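Local coordinates for protein MNT antitoxin (Aphanizomenon flos-aquae 2012/KM1/D3, PDB 7AE2) that neutralises the HepT toxin of a type VII toxin-antitoxin system, chiefly by transferring two AMP units in succession from ATP to a toxin tyrosine, at residues B[9-14]-B[106-111]; B[46-51]-B[88-93]; B[69-74]-B[83-88]; B[97-102]-B[123-128]. One frame throughout, in Å; residues are numbered along the deposited sequence.

How the contacts relate
Contacts 1 to 3 involve one mixed four-stranded sheet, ordered 85-89, 45-51, 25-31, 106-110; contact 4 lies outside it. Contact 2 is the parallel pairing of the first two strands; its centre lies about 11 Å from that of contact 3, which packs helix 70-78 on strand 85-89 and shares Val88. Contact 1, at the opposite edge, is about 15 Å from both by centres. Along the chain, contact 3 is nested inside contact 2, and both inside contact 1. Contact 4 follows contact 2, touching it through Val101; its segments alternate with those of contact 1 (centres about 21 Å apart), as helix 95-104 runs into strand 106-110. The sheet carries Asp46 and Asp86, probable magnesium ligands.

Contact 1. Residues B[9-14]-B[106-111]; sequences AELREL and KVLYEE
Arg12 sets CG opposite its own carbonyl carbon (chi1 -74°) and runs extended from CG to NE, which carries the guanidinium group from helix 8-14 to the backbone of Val107. Leu108 has the same kind of first torsion, and its CD2 ends beside Leu11 and Arg12. The direct polar link is one hydrogen bond, in which Arg12 NE donates to Val107 O at 3.0 Å. The donor lies nearly in line with the C=O bond, but the N-H...O angle of 134° and a carbonyl 30° out of the guanidinium plane show that the bond is bent. Beside this bond the contact is aliphatic: Leu108 CD2 is 3.7 Å from Leu11 CB. The same methyl lies 4.0 Å from Arg12 CG, and the two side chains cross at about a right angle. Where the backbones draw nearest, a water donates to both Arg12 O and Leu108 O, 2.6 Å from each, and so joins two carbonyls that could not bond to each other. The chain turns a corner at Leu108, and both Leu108 and Tyr109 face Leu28, a classic beta bulge in the edge strand. Around this junction, Leu108 packs on Leu28 and Leu30 of strand 25-31 and on Phe47 of strand 45-51, while Leu11 extends the apolar layer to Trp45 and to Phe78 of helix 70-78.

Contact 2. Residues B[46-51]-B[88-93]; sequences DFAVLY and VELNHC
Phe47, Val49, Val88 and Leu90 form the tight part, a parallel ladder with Ala48 opposite Val88 and Val49 opposite Glu89. Three backbone bonds define it: Val88 N to Phe47 O at 2.9 Å, Val49 N to Val88 O at 3.0 Å, and Leu90 N to Val49 O at 2.9 Å. On the face of Ala48 and Val88, Ala48 CB fits against Leu90 CG at 3.8 Å, and Val101 of helix 95-104 packs on both. Past Leu90 the second segment leaves the strand, and the solvent side begins with exposed Asn91. Its CG lies opposite its carbonyl carbon (chi1 -59°), bringing the amide alongside the Tyr51 backbone: Asn91 OD1 takes the N-H of Tyr51 at 2.8 Å, on an in-plane lone pair and almost straight (177°), while Asn91 ND2 donates to Tyr51 O at 3.0 Å. Leu50 CD1 lies 3.5 Å from Asn91 ND2. On the face of Val49 and Glu89, buried Tyr51 donates through OH to Glu89 OE2 at 2.8 Å, on the anti side and 28° out of the carboxylate plane; Tyr56 stacks on its ring. The phenol bond probably favours a charged Glu89, and the ladder pairs the strands of Asp46 and Asp86, inferred magnesium ligands.

Contact 3. Residues B[69-74]-B[83-88]; sequences VIPGIL and DKIDIV
Ile70 is the first residue of the helical segment to touch the strand, through CG2, which lies 4.0 Å from Ile87 CD1. The two side chains cross at about a right angle, and Ile70 also reaches Tyr51, Tyr24 and Ile22, so the contact continues into the surrounding apolar layer. Pro71 comes next and straddles two strand residues. Its ring carbon CG meets Ile87 CG1 at 3.7 Å, while Pro71 CB sits 4.0 Å from Ile85 CG2. From the other end of Ile85 the extended chain brings CD1 to 3.7 Å from Pro71 O, against the helix backbone. One turn after Ile70, Leu74 closes the row: its CD1 is 4.0 Å from Ile87 CD1, and its CB is 4.3 Å from Ile85 CD1. The bend in Ile87 (chi2 -63°) helps one methyl meet both Ile70 and Leu74. The axes of the short segments, helix 70-74 and strand 85-88, approach to 8.9 Å at an angle of 126°, which places the helix obliquely on the sheet face bearing Ile85 and Ile87. Phe47 of the adjoining parallel strand packs on both isoleucines, and Leu18 of helix 18-21 touches Leu74. This is the helix-on-sheet packing of a beta-alpha-beta crossover between strands 45-51 and 85-89. The five touching residues are buried and meet almost wholly through aliphatic carbons, the Pro71 carbonyl oxygen against Ile85 CD1 being the exception, so the association is hydrophobic; Asp86, probably a magnesium ligand, starts from the strand in the direction away from this helix.

Contact 4. Residues B[97-102]-B[123-128]; sequences IAHFVA and VLLSNT
His99 ND1 accepts the backbone N-H of Leu125 at 3.0 Å, a nearly straight bond (169°) whose donor lies 29° out of the imidazole plane. The ring is brought there because His99 CG stands opposite its own backbone N (chi1 168°). Leu124 CD2 lies 3.6 Å from His99 ND1, and Leu125 CB approaches the same nitrogen at 3.6 Å, so aliphatic groups flank the bond. Next to it Val123 wedges into the helix flank: its CG2 is 3.6 Å from Ala102 CB and 3.3 Å from Ala98 O, while its CB meets Ala98 CB at 3.8 Å. The small alanines, one turn apart, let the valine come this close. A second shell surrounds both partners. Phe100 lays one ring face over His99 CD2, which is 3.8 Å above its centre, and Ile130 of helix 127-148 packs on His99 and Leu125. Gln120 NE2 bonds Ala102 O, tying helix 115-123 to helix 95-104, and Ser126 stands at the N-cap of the long C-terminal helix. Since ND1 acts as acceptor, His99 is probably neutral here with its proton on NE2, and this one bond grips the linker between two helices amid mainly apolar packing.

Contact 1. Residues B[9-14]-B[106-111]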
loop_
_atom_site.group_PDB
_atom_site.type_symbol
_atom_site.label_atom_id
_atom_site.label_comp_id
_atom_site.label_asym_id
_atom_site.label_seq_id
_atom_site.Cartn_x
_atom_site.Cartn_y
_atom_site.Cartn_z
ATOM N N ALA B 9 -6.331 25.889 -12.930
ATOM C CA ALA B 9 -7.418 26.627 -13.565
ATOM C C ALA B 9 -8.524 25.688 -14.033
ATOM O O ALA B 9 -9.704 25.907 -13.735
ATOM C CB ALA B 9 -6.878 27.453 -14.733
ATOM N N GLU B 10 -8.164 24.634 -14.768
ATOM C CA GLU B 10 -9.181 23.697 -15.233
ATOM C C GLU B 10 -9.723 22.846 -14.092
ATOM O O GLU B 10 -10.862 22.372 -14.166
ATOM C CB GLU B 10 -8.626 22.821 -16.354
ATOM C CG GLU B 10 -7.139 22.545 -16.261
ATOM C CD GLU B 10 -6.535 22.179 -17.603
ATOM O OE1 GLU B 10 -5.788 21.181 -17.673
ATOM O OE2 GLU B 10 -6.811 22.890 -18.592
ATOM N N LEU B 11 -8.934 22.643 -13.033
ATOM C CA LEU B 11 -9.467 21.987 -11.843
ATOM C C LEU B 11 -10.589 22.811 -11.225
ATOM O O LEU B 11 -11.585 22.256 -10.744
ATOM C CB LEU B 11 -8.353 21.746 -10.822
ATOM C CG LEU B 11 -7.338 20.643 -11.131
ATOM C CD1 LEU B 11 -6.256 20.597 -10.060
ATOM C CD2 LEU B 11 -8.022 19.292 -11.258
ATOM N N ARG B 12 -10.451 24.138 -11.236
ATOM C CA ARG B 12 -11.501 24.989 -10.685
ATOM C C ARG B 12 -12.756 24.956 -11.549
ATOM O O ARG B 12 -13.875 24.988 -11.027
ATOM C CB ARG B 12 -10.993 26.422 -10.531
ATOM C CG ARG B 12 -10.024 26.620 -9.377
ATOM C CD ARG B 12 -9.817 28.099 -9.089
ATOM N NE ARG B 12 -9.059 28.321 -7.861
ATOM C CZ ARG B 12 -7.769 28.640 -7.824
ATOM N NH1 ARG B 12 -7.086 28.778 -8.952
ATOM N NH2 ARG B 12 -7.164 28.825 -6.660
ATOM N N GLU B 13 -12.591 24.891 -12.872
ATOM C CA GLU B 13 -13.753 24.871 -13.756
ATOM C C GLU B 13 -14.453 23.519 -13.719
ATOM O O GLU B 13 -15.687 23.452 -13.670
ATOM C CB GLU B 13 -13.336 25.225 -15.183
ATOM C CG GLU B 13 -14.446 25.091 -16.218
ATOM C CD GLU B 13 -15.559 26.111 -16.040
ATOM O OE1 GLU B 13 -15.383 27.073 -15.262
ATOM O OE2 GLU B 13 -16.616 25.952 -16.688
ATOM N N LEU B 14 -13.683 22.428 -13.735
ATOM C CA LEU B 14 -14.273 21.098 -13.665
ATOM C C LEU B 14 -14.918 20.821 -12.312
ATOM O O LEU B 14 -15.766 19.928 -12.218
ATOM C CB LEU B 14 -13.212 20.037 -13.966
ATOM C CG LEU B 14 -12.652 20.013 -15.391
ATOM C CD1 LEU B 14 -11.492 19.034 -15.497
ATOM C CD2 LEU B 14 -13.740 19.667 -16.397
ATOM N N LYS B 106 -4.908 25.537 -1.954
ATOM C CA LYS B 106 -5.512 26.302 -3.037
ATOM C C LYS B 106 -6.919 25.767 -3.265
ATOM O O LYS B 106 -7.089 24.614 -3.673
ATOM C CB LYS B 106 -4.673 26.200 -4.312
ATOM C CG LYS B 106 -3.260 26.746 -4.162
ATOM C CD LYS B 106 -2.484 26.669 -5.466
ATOM C CE LYS B 106 -1.098 27.280 -5.314
ATOM N NZ LYS B 106 -0.329 27.225 -6.588
ATOM N N VAL B 107 -7.924 26.600 -2.997
ATOM C CA VAL B 107 -9.307 26.144 -3.039
ATOM C C VAL B 107 -9.735 25.915 -4.483
ATOM O O VAL B 107 -9.484 26.743 -5.368
ATOM C CB VAL B 107 -10.224 27.149 -2.322
ATOM C CG1 VAL B 107 -10.050 28.554 -2.891
ATOM C CG2 VAL B 107 -11.672 26.702 -2.389
ATOM N N LEU B 108 -10.378 24.776 -4.733
ATOM C CA LEU B 108 -10.893 24.416 -6.050
ATOM C C LEU B 108 -12.401 24.553 -6.167
ATOM O O LEU B 108 -12.896 24.962 -7.218
ATOM C CB LEU B 108 -10.499 22.977 -6.399
ATOM C CG LEU B 108 -8.999 22.690 -6.437
ATOM C CD1 LEU B 108 -8.758 21.208 -6.670
ATOM C CD2 LEU B 108 -8.337 23.524 -7.521
ATOM N N TYR B 109 -13.143 24.206 -5.120
ATOM C CA TYR B 109 -14.590 24.349 -5.093
ATOM C C TYR B 109 -14.987 25.022 -3.791
ATOM O O TYR B 109 -14.389 24.760 -2.742
ATOM C CB TYR B 109 -15.301 22.990 -5.227
ATOM C CG TYR B 109 -16.799 23.062 -5.022
ATOM C CD1 TYR B 109 -17.627 23.612 -5.994
ATOM C CD2 TYR B 109 -17.384 22.584 -3.856
ATOM C CE1 TYR B 109 -18.994 23.686 -5.809
ATOM C CE2 TYR B 109 -18.753 22.654 -3.664
ATOM C CZ TYR B 109 -19.550 23.206 -4.644
ATOM O OH TYR B 109 -20.909 23.280 -4.462
ATOM N N GLU B 110 -15.995 25.888 -3.856
ATOM C CA GLU B 110 -16.334 26.710 -2.699
ATOM C C GLU B 110 -17.788 27.147 -2.794
ATOM O O GLU B 110 -18.161 27.851 -3.738
ATOM C CB GLU B 110 -15.406 27.923 -2.626
ATOM C CG GLU B 110 -15.323 28.582 -1.261
ATOM C CD GLU B 110 -14.425 29.806 -1.262
ATOM O OE1 GLU B 110 -13.829 30.107 -2.318
ATOM O OE2 GLU B 110 -14.315 30.469 -0.210
ATOM N N GLU B 111 -18.600 26.739 -1.817
ATOM C CA GLU B 111 -19.974 27.205 -1.688
ATOM C C GLU B 111 -20.269 27.451 -0.214
ATOM O O GLU B 111 -20.251 26.506 0.586
ATOM C CB GLU B 111 -20.965 26.198 -2.276
ATOM C CG GLU B 111 -22.312 26.800 -2.679
ATOM C CD GLU B 111 -23.149 27.245 -1.491
ATOM O OE1 GLU B 111 -23.218 26.493 -0.496
ATOM O OE2 GLU B 111 -23.730 28.351 -1.551
HETATM O O HOH W 1 -14.972 25.527 -8.699
#

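Contact 2. Residues B[46-51]-B[88-93]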
loop_
_atom_site.group_PDB
_atom_site.type_symbol
_atom_site.label_atom_id
_atom_site.label_comp_id
_atom_site.label_asym_id
_atom_site.label_seq_id
_atom_site.Cartn_x
_atom_site.Cartn_y
_atom_site.Cartn_z
ATOM N N ASP B 46 -3.333 15.660 -3.397
ATOM C CA ASP B 46 -3.836 15.779 -2.032
ATOM C C ASP B 46 -4.999 16.766 -2.025
ATOM O O ASP B 46 -4.814 17.956 -2.307
ATOM C CB ASP B 46 -2.725 16.223 -1.082
ATOM C CG ASP B 46 -1.601 15.205 -0.979
ATOM O OD1 ASP B 46 -1.894 13.995 -0.861
ATOM O OD2 ASP B 46 -0.421 15.615 -1.017
ATOM N N PHE B 47 -6.194 16.273 -1.706
ATOM C CA PHE B 47 -7.395 17.094 -1.644
ATOM C C PHE B 47 -7.947 17.099 -0.226
ATOM O O PHE B 47 -7.935 16.071 0.459
ATOM C CB PHE B 47 -8.475 16.592 -2.611
ATOM C CG PHE B 47 -8.068 16.629 -4.057
ATOM C CD1 PHE B 47 -8.075 17.821 -4.762
ATOM C CD2 PHE B 47 -7.696 15.469 -4.716
ATOM C CE1 PHE B 47 -7.706 17.856 -6.095
ATOM C CE2 PHE B 47 -7.325 15.498 -6.048
ATOM C CZ PHE B 47 -7.330 16.694 -6.738
ATOM N N ALA B 48 -8.433 18.258 0.206
ATOM C CA ALA B 48 -9.122 18.407 1.479
ATOM C C ALA B 48 -10.581 18.743 1.209
ATOM O O ALA B 48 -10.878 19.690 0.474
ATOM C CB ALA B 48 -8.473 19.495 2.337
ATOM N N VAL B 49 -11.485 17.965 1.796
ATOM C CA VAL B 49 -12.911 18.109 1.548
ATOM C C VAL B 49 -13.606 18.534 2.833
ATOM O O VAL B 49 -13.206 18.156 3.938
ATOM C CB VAL B 49 -13.533 16.806 1.000
ATOM C CG1 VAL B 49 -13.032 16.531 -0.407
ATOM C CG2 VAL B 49 -13.208 15.641 1.920
ATOM N N LEU B 50 -14.660 19.330 2.674
ATOM C CA LEU B 50 -15.494 19.781 3.784
ATOM C C LEU B 50 -16.938 19.452 3.438
ATOM O O LEU B 50 -17.498 20.023 2.497
ATOM C CB LEU B 50 -15.314 21.278 4.040
ATOM C CG LEU B 50 -16.129 21.872 5.189
ATOM C CD1 LEU B 50 -15.803 21.165 6.495
ATOM C CD2 LEU B 50 -15.880 23.370 5.308
ATOM N N TYR B 51 -17.534 18.531 4.187
ATOM C CA TYR B 51 -18.890 18.079 3.918
ATOM C C TYR B 51 -19.907 18.949 4.642
ATOM O O TYR B 51 -19.639 19.493 5.717
ATOM C CB TYR B 51 -19.087 16.626 4.357
ATOM C CG TYR B 51 -18.083 15.644 3.805
ATOM C CD1 TYR B 51 -17.534 15.812 2.542
ATOM C CD2 TYR B 51 -17.686 14.543 4.553
ATOM C CE1 TYR B 51 -16.617 14.910 2.041
ATOM C CE2 TYR B 51 -16.771 13.636 4.061
ATOM C CZ TYR B 51 -16.238 13.824 2.804
ATOM O OH TYR B 51 -15.325 12.920 2.316
ATOM N N VAL B 88 -8.460 14.171 2.593
ATOM C CA VAL B 88 -8.427 14.563 3.997
ATOM C C VAL B 88 -9.784 15.157 4.353
ATOM O O VAL B 88 -10.217 16.139 3.736
ATOM C CB VAL B 88 -7.299 15.564 4.290
ATOM C CG1 VAL B 88 -7.449 16.133 5.692
ATOM C CG2 VAL B 88 -5.943 14.895 4.126
ATOM N N GLU B 89 -10.450 14.563 5.341
ATOM C CA GLU B 89 -11.734 15.071 5.815
ATOM C C GLU B 89 -11.484 16.233 6.767
ATOM O O GLU B 89 -10.987 16.038 7.881
ATOM C CB GLU B 89 -12.533 13.969 6.505
ATOM C CG GLU B 89 -13.511 13.237 5.600
ATOM C CD GLU B 89 -12.876 12.071 4.871
ATOM O OE1 GLU B 89 -11.722 11.721 5.198
ATOM O OE2 GLU B 89 -13.537 11.500 3.977
ATOM N N LEU B 90 -11.830 17.448 6.333
ATOM C CA LEU B 90 -11.689 18.610 7.202
ATOM C C LEU B 90 -12.720 18.619 8.323
ATOM O O LEU B 90 -12.561 19.374 9.287
ATOM C CB LEU B 90 -11.797 19.897 6.384
ATOM C CG LEU B 90 -10.654 20.172 5.407
ATOM C CD1 LEU B 90 -10.919 21.446 4.625
ATOM C CD2 LEU B 90 -9.327 20.262 6.147
ATOM N N ASN B 91 -13.767 17.799 8.218
ATOM C CA ASN B 91 -14.778 17.750 9.269
ATOM C C ASN B 91 -14.240 17.080 10.527
ATOM O O ASN B 91 -14.532 17.521 11.645
ATOM C CB ASN B 91 -16.022 17.021 8.761
ATOM C CG ASN B 91 -16.638 17.691 7.548
ATOM O OD1 ASN B 91 -16.205 17.472 6.416
ATOM N ND2 ASN B 91 -17.659 18.509 7.779
ATOM N N HIS B 92 -13.452 16.012 10.368
ATOM C CA HIS B 92 -12.911 15.250 11.497
ATOM C C HIS B 92 -11.426 14.992 11.239
ATOM O O HIS B 92 -11.029 13.897 10.834
ATOM C CB HIS B 92 -13.690 13.950 11.699
ATOM N N CYS B 93 -10.609 16.014 11.481
ATOM C CA CYS B 93 -9.164 15.902 11.363
ATOM C C CYS B 93 -8.519 16.665 12.508
ATOM O O CYS B 93 -9.187 17.353 13.285
ATOM C CB CYS B 93 -8.655 16.430 10.015
ATOM S SG CYS B 93 -8.865 18.213 9.788
#

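Contact 3. Residues B[69-74]-B[83-88]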
loop_
_atom_site.group_PDB
_atom_site.type_symbol
_atom_site.label_atom_id
_atom_site.label_comp_id
_atom_site.label_asym_id
_atom_site.label_seq_id
_atom_site.Cartn_x
_atom_site.Cartn_y
_atom_site.Cartn_z
ATOM N N VAL B 69 -15.636 6.998 -2.000
ATOM C CA VAL B 69 -15.946 7.105 -3.424
ATOM C C VAL B 69 -15.538 8.452 -4.005
ATOM O O VAL B 69 -15.573 8.622 -5.233
ATOM C CB VAL B 69 -17.448 6.850 -3.678
ATOM C CG1 VAL B 69 -18.253 8.128 -3.495
ATOM C CG2 VAL B 69 -17.669 6.254 -5.062
ATOM N N ILE B 70 -15.148 9.413 -3.162
ATOM C CA ILE B 70 -14.705 10.718 -3.664
ATOM C C ILE B 70 -13.501 10.597 -4.599
ATOM O O ILE B 70 -13.509 11.239 -5.662
ATOM C CB ILE B 70 -14.459 11.678 -2.502
ATOM C CG1 ILE B 70 -15.781 12.061 -1.833
ATOM C CG2 ILE B 70 -13.720 12.928 -2.972
ATOM C CD1 ILE B 70 -15.660 13.200 -0.850
ATOM N N PRO B 71 -12.449 9.829 -4.275
ATOM C CA PRO B 71 -11.333 9.716 -5.232
ATOM C C PRO B 71 -11.757 9.201 -6.596
ATOM O O PRO B 71 -11.263 9.692 -7.619
ATOM C CB PRO B 71 -10.372 8.746 -4.531
ATOM C CG PRO B 71 -10.672 8.904 -3.089
ATOM C CD PRO B 71 -12.150 9.119 -3.016
ATOM N N GLY B 72 -12.665 8.224 -6.641
ATOM C CA GLY B 72 -13.145 7.737 -7.923
ATOM C C GLY B 72 -13.947 8.779 -8.679
ATOM O O GLY B 72 -13.860 8.872 -9.906
ATOM N N ILE B 73 -14.734 9.581 -7.958
ATOM C CA ILE B 73 -15.515 10.633 -8.601
ATOM C C ILE B 73 -14.600 11.739 -9.111
ATOM O O ILE B 73 -14.736 12.206 -10.247
ATOM C CB ILE B 73 -16.578 11.180 -7.630
ATOM C CG1 ILE B 73 -17.613 10.099 -7.305
ATOM C CG2 ILE B 73 -17.256 12.412 -8.214
ATOM C CD1 ILE B 73 -18.679 10.548 -6.329
ATOM N N LEU B 74 -13.650 12.175 -8.278
ATOM C CA LEU B 74 -12.706 13.200 -8.712
ATOM C C LEU B 74 -11.844 12.713 -9.869
ATOM O O LEU B 74 -11.470 13.508 -10.740
ATOM C CB LEU B 74 -11.820 13.632 -7.541
ATOM C CG LEU B 74 -12.503 14.367 -6.387
ATOM C CD1 LEU B 74 -11.490 14.726 -5.314
ATOM C CD2 LEU B 74 -13.216 15.612 -6.890
ATOM N N ASP B 83 -6.084 6.355 -8.207
ATOM C CA ASP B 83 -5.260 5.574 -7.293
ATOM C C ASP B 83 -4.124 6.385 -6.684
ATOM O O ASP B 83 -3.410 5.866 -5.819
ATOM C CB ASP B 83 -4.692 4.349 -8.013
ATOM C CG ASP B 83 -5.768 3.360 -8.413
ATOM O OD1 ASP B 83 -6.702 3.145 -7.612
ATOM O OD2 ASP B 83 -5.684 2.804 -9.529
ATOM N N LYS B 84 -3.943 7.634 -7.110
ATOM C CA LYS B 84 -2.921 8.519 -6.563
ATOM C C LYS B 84 -3.548 9.734 -5.884
ATOM O O LYS B 84 -2.931 10.798 -5.806
ATOM C CB LYS B 84 -1.945 8.959 -7.652
ATOM N N ILE B 85 -4.775 9.583 -5.392
ATOM C CA ILE B 85 -5.521 10.662 -4.752
ATOM C C ILE B 85 -5.656 10.338 -3.270
ATOM O O ILE B 85 -6.168 9.274 -2.903
ATOM C CB ILE B 85 -6.902 10.855 -5.398
ATOM C CG1 ILE B 85 -6.757 11.376 -6.831
ATOM C CG2 ILE B 85 -7.755 11.795 -4.563
ATOM C CD1 ILE B 85 -8.081 11.593 -7.541
ATOM N N ASP B 86 -5.193 11.254 -2.422
ATOM C CA ASP B 86 -5.334 11.150 -0.976
ATOM C C ASP B 86 -6.309 12.216 -0.498
ATOM O O ASP B 86 -6.129 13.402 -0.794
ATOM C CB ASP B 86 -3.983 11.313 -0.275
ATOM N N ILE B 87 -7.336 11.795 0.235
ATOM C CA ILE B 87 -8.408 12.678 0.684
ATOM C C ILE B 87 -8.258 12.921 2.180
ATOM O O ILE B 87 -7.960 11.996 2.944
ATOM C CB ILE B 87 -9.793 12.084 0.357
ATOM C CG1 ILE B 87 -9.959 11.924 -1.155
ATOM C CG2 ILE B 87 -10.904 12.955 0.920
ATOM C CD1 ILE B 87 -9.917 13.232 -1.918
ATOM N N VAL B 88 -8.460 14.171 2.593
ATOM C CA VAL B 88 -8.427 14.563 3.997
ATOM C C VAL B 88 -9.784 15.157 4.353
ATOM O O VAL B 88 -10.217 16.139 3.736
ATOM C CB VAL B 88 -7.299 15.564 4.290
ATOM C CG1 VAL B 88 -7.449 16.133 5.692
ATOM C CG2 VAL B 88 -5.943 14.895 4.126
#

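Contact 4. Residues B[97-102]-B[123-128]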
loop_
_atom_site.group_PDB
_atom_site.type_symbol
_atom_site.label_atom_id
_atom_site.label_comp_id
_atom_site.label_asym_id
_atom_site.label_seq_id
_atom_site.Cartn_x
_atom_site.Cartn_y
_atom_site.Cartn_z
ATOM N N ILE B 97 -3.449 19.473 10.861
ATOM C CA ILE B 97 -3.665 19.302 9.426
ATOM C C ILE B 97 -4.513 20.442 8.869
ATOM O O ILE B 97 -4.255 20.948 7.770
ATOM C CB ILE B 97 -4.301 17.930 9.136
ATOM N N ALA B 98 -5.535 20.869 9.614
ATOM C CA ALA B 98 -6.380 21.957 9.131
ATOM C C ALA B 98 -5.599 23.259 9.005
ATOM O O ALA B 98 -5.907 24.087 8.138
ATOM C CB ALA B 98 -7.584 22.148 10.056
ATOM N N HIS B 99 -4.583 23.448 9.847
ATOM C CA HIS B 99 -3.773 24.659 9.782
ATOM C C HIS B 99 -3.008 24.745 8.466
ATOM O O HIS B 99 -3.043 25.771 7.778
ATOM C CB HIS B 99 -2.811 24.703 10.969
ATOM C CG HIS B 99 -1.755 25.756 10.849
ATOM N ND1 HIS B 99 -2.010 27.094 11.060
ATOM C CD2 HIS B 99 -0.443 25.670 10.527
ATOM C CE1 HIS B 99 -0.900 27.786 10.881
ATOM N NE2 HIS B 99 0.066 26.946 10.555
ATOM N N PHE B 100 -2.309 23.668 8.098
ATOM C CA PHE B 100 -1.495 23.701 6.888
ATOM C C PHE B 100 -2.350 23.662 5.628
ATOM O O PHE B 100 -1.934 24.178 4.584
ATOM C CB PHE B 100 -0.491 22.549 6.898
ATOM C CG PHE B 100 0.566 22.680 7.959
ATOM C CD1 PHE B 100 1.651 23.521 7.773
ATOM C CD2 PHE B 100 0.473 21.968 9.144
ATOM C CE1 PHE B 100 2.624 23.649 8.749
ATOM C CE2 PHE B 100 1.443 22.091 10.124
ATOM C CZ PHE B 100 2.519 22.933 9.924
ATOM N N VAL B 101 -3.540 23.062 5.699
ATOM C CA VAL B 101 -4.453 23.115 4.562
ATOM C C VAL B 101 -4.937 24.543 4.339
ATOM O O VAL B 101 -5.040 25.008 3.198
ATOM C CB VAL B 101 -5.623 22.135 4.769
ATOM C CG1 VAL B 101 -6.716 22.378 3.738
ATOM C CG2 VAL B 101 -5.127 20.699 4.682
ATOM N N ALA B 102 -5.219 25.271 5.423
ATOM C CA ALA B 102 -5.638 26.662 5.293
ATOM C C ALA B 102 -4.481 27.566 4.885
ATOM O O ALA B 102 -4.693 28.568 4.194
ATOM C CB ALA B 102 -6.255 27.150 6.602
ATOM N N VAL B 123 -9.436 27.913 11.586
ATOM C CA VAL B 123 -8.484 26.843 11.868
ATOM C C VAL B 123 -7.033 27.304 11.881
ATOM O O VAL B 123 -6.161 26.517 12.280
ATOM C CB VAL B 123 -8.647 25.669 10.878
ATOM C CG1 VAL B 123 -10.106 25.236 10.794
ATOM C CG2 VAL B 123 -8.111 26.048 9.511
ATOM N N LEU B 124 -6.731 28.532 11.465
ATOM C CA LEU B 124 -5.342 28.977 11.426
ATOM C C LEU B 124 -4.785 29.138 12.835
ATOM O O LEU B 124 -5.401 29.778 13.692
ATOM C CB LEU B 124 -5.222 30.293 10.656
ATOM C CG LEU B 124 -5.025 30.165 9.144
ATOM C CD1 LEU B 124 -4.992 31.537 8.484
ATOM C CD2 LEU B 124 -3.751 29.390 8.839
ATOM N N LEU B 125 -3.611 28.556 13.068
ATOM C CA LEU B 125 -2.938 28.612 14.356
ATOM C C LEU B 125 -1.884 29.711 14.359
ATOM O O LEU B 125 -1.291 30.031 13.326
ATOM C CB LEU B 125 -2.275 27.271 14.686
ATOM C CG LEU B 125 -3.183 26.052 14.850
ATOM C CD1 LEU B 125 -2.345 24.802 15.058
ATOM C CD2 LEU B 125 -4.143 26.257 16.012
ATOM N N SER B 126 -1.655 30.287 15.534
ATOM C CA SER B 126 -0.593 31.265 15.683
ATOM C C SER B 126 0.753 30.561 15.829
ATOM O O SER B 126 0.831 29.350 16.050
ATOM C CB SER B 126 -0.852 32.162 16.891
ATOM O OG SER B 126 -0.760 31.420 18.094
ATOM N N ASN B 127 1.827 31.342 15.708
ATOM C CA ASN B 127 3.163 30.778 15.870
ATOM C C ASN B 127 3.365 30.237 17.280
ATOM O O ASN B 127 4.032 29.214 17.471
ATOM C CB ASN B 127 4.224 31.828 15.538
ATOM C CG ASN B 127 5.636 31.322 15.770
ATOM O OD1 ASN B 127 6.225 30.672 14.907
ATOM N ND2 ASN B 127 6.187 31.621 16.942
ATOM N N THR B 128 2.794 30.910 18.282
ATOM C CA THR B 128 2.923 30.447 19.660
ATOM C C THR B 128 2.200 29.121 19.869
ATOM O O THR B 128 2.702 28.236 20.574
ATOM C CB THR B 128 2.389 31.510 20.622
ATOM O OG1 THR B 128 3.119 32.729 20.443
ATOM C CG2 THR B 128 2.525 31.049 22.067
#